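Local atomic coordinates of monovalent Na+/H+ antiporter subunit F (Dietzia sp. DQ12-45-1b, PDB entry 7D3U), a protein that probably takes part in sodium/proton antiport as a small membrane subunit of the multi-subunit Mrp complex. Residues Y20-G25 with I33-L38; I6-V11 with I43-L48. All blocks are in the same frame, centred on the assembly; numbering follows the deposited sequence.

Interaction 1 of 2, residues Y20-G25 with I33-L38; sequences YRMIRG and IAADLL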
ATOM      1  N   TYR D  20     -25.425  34.418  -7.258  1.00 84.72           N
ATOM      2  CA  TYR D  20     -24.745  35.234  -8.259  1.00 84.72           C
ATOM      3  C   TYR D  20     -23.936  36.333  -7.590  1.00 84.72           C
ATOM      4  O   TYR D  20     -22.801  36.612  -7.990  1.00 84.72           O
ATOM      5  CB  TYR D  20     -25.743  35.843  -9.239  1.00 84.72           C
ATOM      6  CG  TYR D  20     -25.224  37.114  -9.877  1.00 84.72           C
ATOM      7  CD1 TYR D  20     -24.280  37.067 -10.892  1.00 84.72           C
ATOM      8  CD2 TYR D  20     -25.667  38.357  -9.454  1.00 84.72           C
ATOM      9  CE1 TYR D  20     -23.798  38.225 -11.469  1.00 84.72           C
ATOM     10  CE2 TYR D  20     -25.191  39.518 -10.026  1.00 84.72           C
ATOM     11  CZ  TYR D  20     -24.257  39.447 -11.033  1.00 84.72           C
ATOM     12  OH  TYR D  20     -23.782  40.602 -11.606  1.00 84.72           O
ATOM     13  N   ARG D  21     -24.512  36.979  -6.576  1.00 83.94           N
ATOM     14  CA  ARG D  21     -23.744  37.959  -5.810  1.00 83.94           C
ATOM     15  C   ARG D  21     -22.549  37.302  -5.129  1.00 83.94           C
ATOM     16  O   ARG D  21     -21.465  37.891  -5.050  1.00 83.94           O
ATOM     17  CB  ARG D  21     -24.639  38.653  -4.784  1.00 83.94           C
ATOM     18  CG  ARG D  21     -23.894  39.490  -3.748  1.00 83.94           C
ATOM     19  CD  ARG D  21     -22.982  40.527  -4.388  1.00 83.94           C
ATOM     20  NE  ARG D  21     -23.710  41.500  -5.196  1.00 83.94           N
ATOM     21  CZ  ARG D  21     -23.131  42.333  -6.052  1.00 83.94           C
ATOM     22  NH1 ARG D  21     -23.862  43.188  -6.750  1.00 83.94           N
ATOM     23  NH2 ARG D  21     -21.816  42.311  -6.214  1.00 83.94           N
ATOM     24  N   MET D  22     -22.729  36.078  -4.634  1.00 83.18           N
ATOM     25  CA  MET D  22     -21.613  35.325  -4.071  1.00 83.18           C
ATOM     26  C   MET D  22     -20.488  35.154  -5.082  1.00 83.18           C
ATOM     27  O   MET D  22     -19.307  35.294  -4.740  1.00 83.18           O
ATOM     28  CB  MET D  22     -22.092  33.957  -3.597  1.00 83.18           C
ATOM     29  CG  MET D  22     -20.960  32.999  -3.301  1.00 83.18           C
ATOM     30  SD  MET D  22     -21.506  31.589  -2.341  1.00 83.18           S
ATOM     31  CE  MET D  22     -21.677  32.371  -0.750  1.00 83.18           C
ATOM     32  N   ILE D  23     -20.833  34.846  -6.330  1.00 81.94           N
ATOM     33  CA  ILE D  23     -19.813  34.564  -7.336  1.00 81.94           C
ATOM     34  C   ILE D  23     -19.081  35.843  -7.724  1.00 81.94           C
ATOM     35  O   ILE D  23     -17.848  35.915  -7.662  1.00 81.94           O
ATOM     36  CB  ILE D  23     -20.448  33.885  -8.561  1.00 81.94           C
ATOM     37  CG1 ILE D  23     -20.910  32.474  -8.201  1.00 81.94           C
ATOM     38  CG2 ILE D  23     -19.468  33.849  -9.717  1.00 81.94           C
ATOM     39  CD1 ILE D  23     -21.601  31.755  -9.329  1.00 81.94           C
ATOM     40  N   ARG D  24     -19.826  36.869  -8.123  1.00 84.75           N
ATOM     41  CA  ARG D  24     -19.253  38.125  -8.583  1.00 84.75           C
ATOM     42  C   ARG D  24     -19.026  39.120  -7.453  1.00 84.75           C
ATOM     43  O   ARG D  24     -18.966  40.328  -7.707  1.00 84.75           O
ATOM     44  CB  ARG D  24     -20.150  38.743  -9.656  1.00 84.75           C
ATOM     45  CG  ARG D  24     -19.399  39.528 -10.714  1.00 84.75           C
ATOM     46  CD  ARG D  24     -20.359  40.242 -11.645  1.00 84.75           C
ATOM     47  NE  ARG D  24     -19.662  41.128 -12.570  1.00 84.75           N
ATOM     48  CZ  ARG D  24     -19.233  42.346 -12.254  1.00 84.75           C
ATOM     49  NH1 ARG D  24     -19.428  42.824 -11.032  1.00 84.75           N
ATOM     50  NH2 ARG D  24     -18.608  43.086 -13.159  1.00 84.75           N
ATOM     51  N   GLY D  25     -18.902  38.649  -6.216  1.00 84.56           N
ATOM     52  CA  GLY D  25     -18.686  39.528  -5.093  1.00 84.56           C
ATOM     53  C   GLY D  25     -17.325  40.188  -5.147  1.00 84.56           C
ATOM     54  O   GLY D  25     -16.286  39.520  -5.133  1.00 84.56           O
ATOM     55  N   ILE D  33     -21.836  37.547   3.270  1.00 80.13           N
ATOM     56  CA  ILE D  33     -23.213  37.959   3.509  1.00 80.13           C
ATOM     57  C   ILE D  33     -24.153  37.225   2.561  1.00 80.13           C
ATOM     58  O   ILE D  33     -25.288  36.888   2.932  1.00 80.13           O
ATOM     59  CB  ILE D  33     -23.343  39.491   3.401  1.00 80.13           C
ATOM     60  CG1 ILE D  33     -24.578  39.975   4.158  1.00 80.13           C
ATOM     61  CG2 ILE D  33     -23.381  39.950   1.953  1.00 80.13           C
ATOM     62  CD1 ILE D  33     -24.514  39.716   5.643  1.00 80.13           C
ATOM     63  N   ALA D  34     -23.693  36.925   1.345  1.00 80.68           N
ATOM     64  CA  ALA D  34     -24.483  36.088   0.451  1.00 80.68           C
ATOM     65  C   ALA D  34     -24.607  34.676   1.001  1.00 80.68           C
ATOM     66  O   ALA D  34     -25.667  34.055   0.891  1.00 80.68           O
ATOM     67  CB  ALA D  34     -23.863  36.073  -0.943  1.00 80.68           C
ATOM     68  N   ALA D  35     -23.543  34.161   1.621  1.00 80.66           N
ATOM     69  CA  ALA D  35     -23.618  32.846   2.247  1.00 80.66           C
ATOM     70  C   ALA D  35     -24.617  32.840   3.393  1.00 80.66           C
ATOM     71  O   ALA D  35     -25.358  31.870   3.573  1.00 80.66           O
ATOM     72  CB  ALA D  35     -22.239  32.419   2.746  1.00 80.66           C
ATOM     73  N   ASP D  36     -24.647  33.912   4.183  1.00 80.97           N
ATOM     74  CA  ASP D  36     -25.615  34.007   5.272  1.00 80.97           C
ATOM     75  C   ASP D  36     -27.043  34.017   4.736  1.00 80.97           C
ATOM     76  O   ASP D  36     -27.900  33.239   5.186  1.00 80.97           O
ATOM     77  CB  ASP D  36     -25.338  35.260   6.102  1.00 80.97           C
ATOM     78  CG  ASP D  36     -26.405  35.518   7.142  1.00 80.97           C
ATOM     79  OD1 ASP D  36     -26.319  34.934   8.242  1.00 80.97           O
ATOM     80  OD2 ASP D  36     -27.331  36.308   6.861  1.00 80.97           O
ATOM     81  N   LEU D  37     -27.320  34.905   3.776  1.00 78.00           N
ATOM     82  CA  LEU D  37     -28.649  34.947   3.178  1.00 78.00           C
ATOM     83  C   LEU D  37     -29.024  33.604   2.570  1.00 78.00           C
ATOM     84  O   LEU D  37     -30.186  33.193   2.644  1.00 78.00           O
ATOM     85  CB  LEU D  37     -28.717  36.053   2.123  1.00 78.00           C
ATOM     86  CG  LEU D  37     -30.087  36.460   1.571  1.00 78.00           C
ATOM     87  CD1 LEU D  37     -30.513  35.598   0.395  1.00 78.00           C
ATOM     88  CD2 LEU D  37     -31.134  36.419   2.668  1.00 78.00           C
ATOM     89  N   LEU D  38     -28.054  32.892   1.995  1.00 77.46           N
ATOM     90  CA  LEU D  38     -28.355  31.610   1.374  1.00 77.46           C
ATOM     91  C   LEU D  38     -28.606  30.528   2.413  1.00 77.46           C
ATOM     92  O   LEU D  38     -29.441  29.648   2.198  1.00 77.46           O
ATOM     93  CB  LEU D  38     -27.224  31.212   0.430  1.00 77.46           C
ATOM     94  CG  LEU D  38     -27.100  32.171  -0.749  1.00 77.46           C
ATOM     95  CD1 LEU D  38     -25.892  31.856  -1.598  1.00 77.46           C
ATOM     96  CD2 LEU D  38     -28.357  32.080  -1.579  1.00 77.46           C
TER
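Met22 meets Ala34 where the helix ending at residue 23 comes alongside the start of the next one, and their CA atoms lie only 5.4 Å apart. On the side of helix 30-52 the residue at this point is an alanine, with no more than a methyl to place between the backbones. The CB of Ala34 is a low bump set against the base of Met22, 3.8 Å from Met22 CB, and the rest of the methionine reaches past it over the surface of helix 30-52. With CG anti to the backbone N (chi1 167°) and the next torsion also extended, the thioether leaves its own helix; a bend at chi3 (-75°) then sets the terminal methyl beside the CB of Ala35, with Met22 CE 3.5 Å from it. Leu38, one turn on from Ala34, flanks the same methyl, its CD1 4.3 Å from Met22 CE.

Arg21 adds little more than its aliphatic base: Arg21 CG lies 4.4 Å from Ala34 CB, and the guanidinium turns away to subunit G, where NE is hydrogen-bonded to the carbonyl O of Leu29 of that chain. Asn628 of subunit A packs on Met22, and Ala627 of the same chain on Ala35, so subunit A covers part of this contact. No hydrogen bond or salt bridge joins 20-25 to 33-38. The contact between these segments is thus apolar packing, chiefly of one long methionine on Ala34, Ala35 and Leu38, while the arginine's charged end serves the subunit interface.

Interaction 2 of 2, residues I6-V11 with I43-L48; sequences IAIVLV and IALLAL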
ATOM      1  N   ILE D   6     -45.279  28.132  -5.163  1.00 82.97           N
ATOM      2  CA  ILE D   6     -44.910  29.496  -5.529  1.00 82.97           C
ATOM      3  C   ILE D   6     -43.837  30.029  -4.590  1.00 82.97           C
ATOM      4  O   ILE D   6     -42.851  30.638  -5.027  1.00 82.97           O
ATOM      5  CB  ILE D   6     -46.153  30.400  -5.534  1.00 82.97           C
ATOM      6  CG1 ILE D   6     -47.115  29.976  -6.643  1.00 82.97           C
ATOM      7  CG2 ILE D   6     -45.756  31.856  -5.711  1.00 82.97           C
ATOM      8  CD1 ILE D   6     -48.272  30.927  -6.841  1.00 82.97           C
ATOM      9  N   ALA D   7     -44.005  29.802  -3.286  1.00 81.12           N
ATOM     10  CA  ALA D   7     -43.017  30.269  -2.322  1.00 81.12           C
ATOM     11  C   ALA D   7     -41.679  29.565  -2.517  1.00 81.12           C
ATOM     12  O   ALA D   7     -40.620  30.181  -2.363  1.00 81.12           O
ATOM     13  CB  ALA D   7     -43.533  30.059  -0.899  1.00 81.12           C
ATOM     14  N   ILE D   8     -41.709  28.279  -2.866  1.00 80.09           N
ATOM     15  CA  ILE D   8     -40.473  27.541  -3.104  1.00 80.09           C
ATOM     16  C   ILE D   8     -39.745  28.098  -4.317  1.00 80.09           C
ATOM     17  O   ILE D   8     -38.526  28.297  -4.287  1.00 80.09           O
ATOM     18  CB  ILE D   8     -40.767  26.039  -3.269  1.00 80.09           C
ATOM     19  CG1 ILE D   8     -41.097  25.409  -1.922  1.00 80.09           C
ATOM     20  CG2 ILE D   8     -39.581  25.325  -3.892  1.00 80.09           C
ATOM     21  CD1 ILE D   8     -41.328  23.923  -1.990  1.00 80.09           C
ATOM     22  N   VAL D   9     -40.475  28.365  -5.400  1.00 79.47           N
ATOM     23  CA  VAL D   9     -39.839  28.908  -6.595  1.00 79.47           C
ATOM     24  C   VAL D   9     -39.289  30.303  -6.319  1.00 79.47           C
ATOM     25  O   VAL D   9     -38.204  30.662  -6.792  1.00 79.47           O
ATOM     26  CB  VAL D   9     -40.829  28.901  -7.773  1.00 79.47           C
ATOM     27  CG1 VAL D   9     -40.378  29.855  -8.861  1.00 79.47           C
ATOM     28  CG2 VAL D   9     -40.970  27.495  -8.325  1.00 79.47           C
ATOM     29  N   LEU D  10     -40.003  31.099  -5.519  1.00 80.44           N
ATOM     30  CA  LEU D  10     -39.517  32.438  -5.200  1.00 80.44           C
ATOM     31  C   LEU D  10     -38.258  32.381  -4.341  1.00 80.44           C
ATOM     32  O   LEU D  10     -37.301  33.126  -4.583  1.00 80.44           O
ATOM     33  CB  LEU D  10     -40.611  33.241  -4.502  1.00 80.44           C
ATOM     34  CG  LEU D  10     -41.748  33.721  -5.402  1.00 80.44           C
ATOM     35  CD1 LEU D  10     -42.704  34.614  -4.629  1.00 80.44           C
ATOM     36  CD2 LEU D  10     -41.199  34.445  -6.620  1.00 80.44           C
ATOM     37  N   VAL D  11     -38.234  31.498  -3.338  1.00 79.78           N
ATOM     38  CA  VAL D  11     -37.042  31.359  -2.509  1.00 79.78           C
ATOM     39  C   VAL D  11     -35.879  30.812  -3.324  1.00 79.78           C
ATOM     40  O   VAL D  11     -34.730  31.211  -3.116  1.00 79.78           O
ATOM     41  CB  VAL D  11     -37.341  30.476  -1.283  1.00 79.78           C
ATOM     42  CG1 VAL D  11     -36.070  30.190  -0.512  1.00 79.78           C
ATOM     43  CG2 VAL D  11     -38.349  31.156  -0.381  1.00 79.78           C
ATOM     44  N   ILE D  43     -32.823  27.230   4.989  1.00 76.75           N
ATOM     45  CA  ILE D  43     -33.737  26.870   6.072  1.00 76.75           C
ATOM     46  C   ILE D  43     -35.184  27.060   5.628  1.00 76.75           C
ATOM     47  O   ILE D  43     -36.056  26.220   5.903  1.00 76.75           O
ATOM     48  CB  ILE D  43     -33.423  27.687   7.337  1.00 76.75           C
ATOM     49  CG1 ILE D  43     -31.963  27.501   7.740  1.00 76.75           C
ATOM     50  CG2 ILE D  43     -34.331  27.271   8.474  1.00 76.75           C
ATOM     51  CD1 ILE D  43     -31.570  28.301   8.954  1.00 76.75           C
ATOM     52  N   ALA D  44     -35.462  28.166   4.932  1.00 76.91           N
ATOM     53  CA  ALA D  44     -36.806  28.384   4.403  1.00 76.91           C
ATOM     54  C   ALA D  44     -37.208  27.271   3.445  1.00 76.91           C
ATOM     55  O   ALA D  44     -38.354  26.803   3.466  1.00 76.91           O
ATOM     56  CB  ALA D  44     -36.883  29.740   3.706  1.00 76.91           C
ATOM     57  N   LEU D  45     -36.278  26.839   2.594  1.00 76.15           N
ATOM     58  CA  LEU D  45     -36.576  25.764   1.657  1.00 76.15           C
ATOM     59  C   LEU D  45     -36.800  24.447   2.383  1.00 76.15           C
ATOM     60  O   LEU D  45     -37.647  23.650   1.974  1.00 76.15           O
ATOM     61  CB  LEU D  45     -35.452  25.627   0.635  1.00 76.15           C
ATOM     62  CG  LEU D  45     -35.671  26.387  -0.668  1.00 76.15           C
ATOM     63  CD1 LEU D  45     -34.790  25.815  -1.749  1.00 76.15           C
ATOM     64  CD2 LEU D  45     -37.127  26.325  -1.080  1.00 76.15           C
ATOM     65  N   LEU D  46     -36.046  24.195   3.454  1.00 76.54           N
ATOM     66  CA  LEU D  46     -36.298  23.019   4.278  1.00 76.54           C
ATOM     67  C   LEU D  46     -37.728  23.022   4.794  1.00 76.54           C
ATOM     68  O   LEU D  46     -38.446  22.022   4.682  1.00 76.54           O
ATOM     69  CB  LEU D  46     -35.312  22.967   5.443  1.00 76.54           C
ATOM     70  CG  LEU D  46     -33.939  22.352   5.182  1.00 76.54           C
ATOM     71  CD1 LEU D  46     -33.131  22.296   6.466  1.00 76.54           C
ATOM     72  CD2 LEU D  46     -34.091  20.968   4.592  1.00 76.54           C
ATOM     73  N   ALA D  47     -38.163  24.153   5.352  1.00 78.65           N
ATOM     74  CA  ALA D  47     -39.523  24.243   5.877  1.00 78.65           C
ATOM     75  C   ALA D  47     -40.559  24.020   4.780  1.00 78.65           C
ATOM     76  O   ALA D  47     -41.489  23.216   4.933  1.00 78.65           O
ATOM     77  CB  ALA D  47     -39.736  25.599   6.545  1.00 78.65           C
ATOM     78  N   LEU D  48     -40.412  24.725   3.659  1.00 79.92           N
ATOM     79  CA  LEU D  48     -41.411  24.639   2.599  1.00 79.92           C
ATOM     80  C   LEU D  48     -41.445  23.251   1.968  1.00 79.92           C
ATOM     81  O   LEU D  48     -42.520  22.748   1.619  1.00 79.92           O
ATOM     82  CB  LEU D  48     -41.140  25.709   1.548  1.00 79.92           C
ATOM     83  CG  LEU D  48     -41.317  27.144   2.039  1.00 79.92           C
ATOM     84  CD1 LEU D  48     -41.022  28.132   0.930  1.00 79.92           C
ATOM     85  CD2 LEU D  48     -42.721  27.341   2.575  1.00 79.92           C
TER
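Ile8 and Leu48 lie alongside each other, pointing opposite ways, and the CG1 of Ile8 comes to 3.5 Å from the CB of Leu48. The other branch of the isoleucine, CG2, is anti to the backbone N and turns to Leu45: Ile8 CG2 lies 3.9 Å from Leu45 CD2, the two side chains set roughly perpendicular. One residue thus touches two successive turns of the opposing helix. Leu48 reaches back across the interface with its CD1, which lies 3.7 Å from Ala7 CB and 4.2 Å from Val11 CG2, placing its tip between residues one turn apart. Val11 uses both methyls: the other, CG1, lies alongside Leu45, 3.8 Å from its CG, and also makes a looser contact with Ala44.

Behind this apolar layer, the two backbones run nearly antiparallel, 161° between their directions, with axes 9.9 Å apart at closest approach. Backbone bonds such as Val11 N to Ala7 O and Leu48 N to Ala44 O keep the contacting residues on one face of each helix. Farther out, subunit A supplies Ile604 against Ile8 and Leu608 against Leu45, while Val53 of subunit G packs on Leu48. A bound dodecyl-maltoside lies about 7 Å from the side chain of Ile8. Interlocked aliphatic side chains between antiparallel helices, both predicted to span the membrane, are characteristic of a transmembrane helical hairpin.

From the N terminus, helix 2-23 first contributes 6-11, its half of interaction 2, and reaches 20-25, its half of interaction 1, only at its far end. The chain then turns through residues 24-29 into helix 30-52, where 33-38 closes the short loop of interaction 1; continuing along that helix, 43-48 closes the much longer loop of interaction 2. The shorter closure thus lies wholly within the longer one, and the two do not cross. Their centres are 18 Å apart, and both join the same two helices, one near the turn and the other toward the open end of the hairpin.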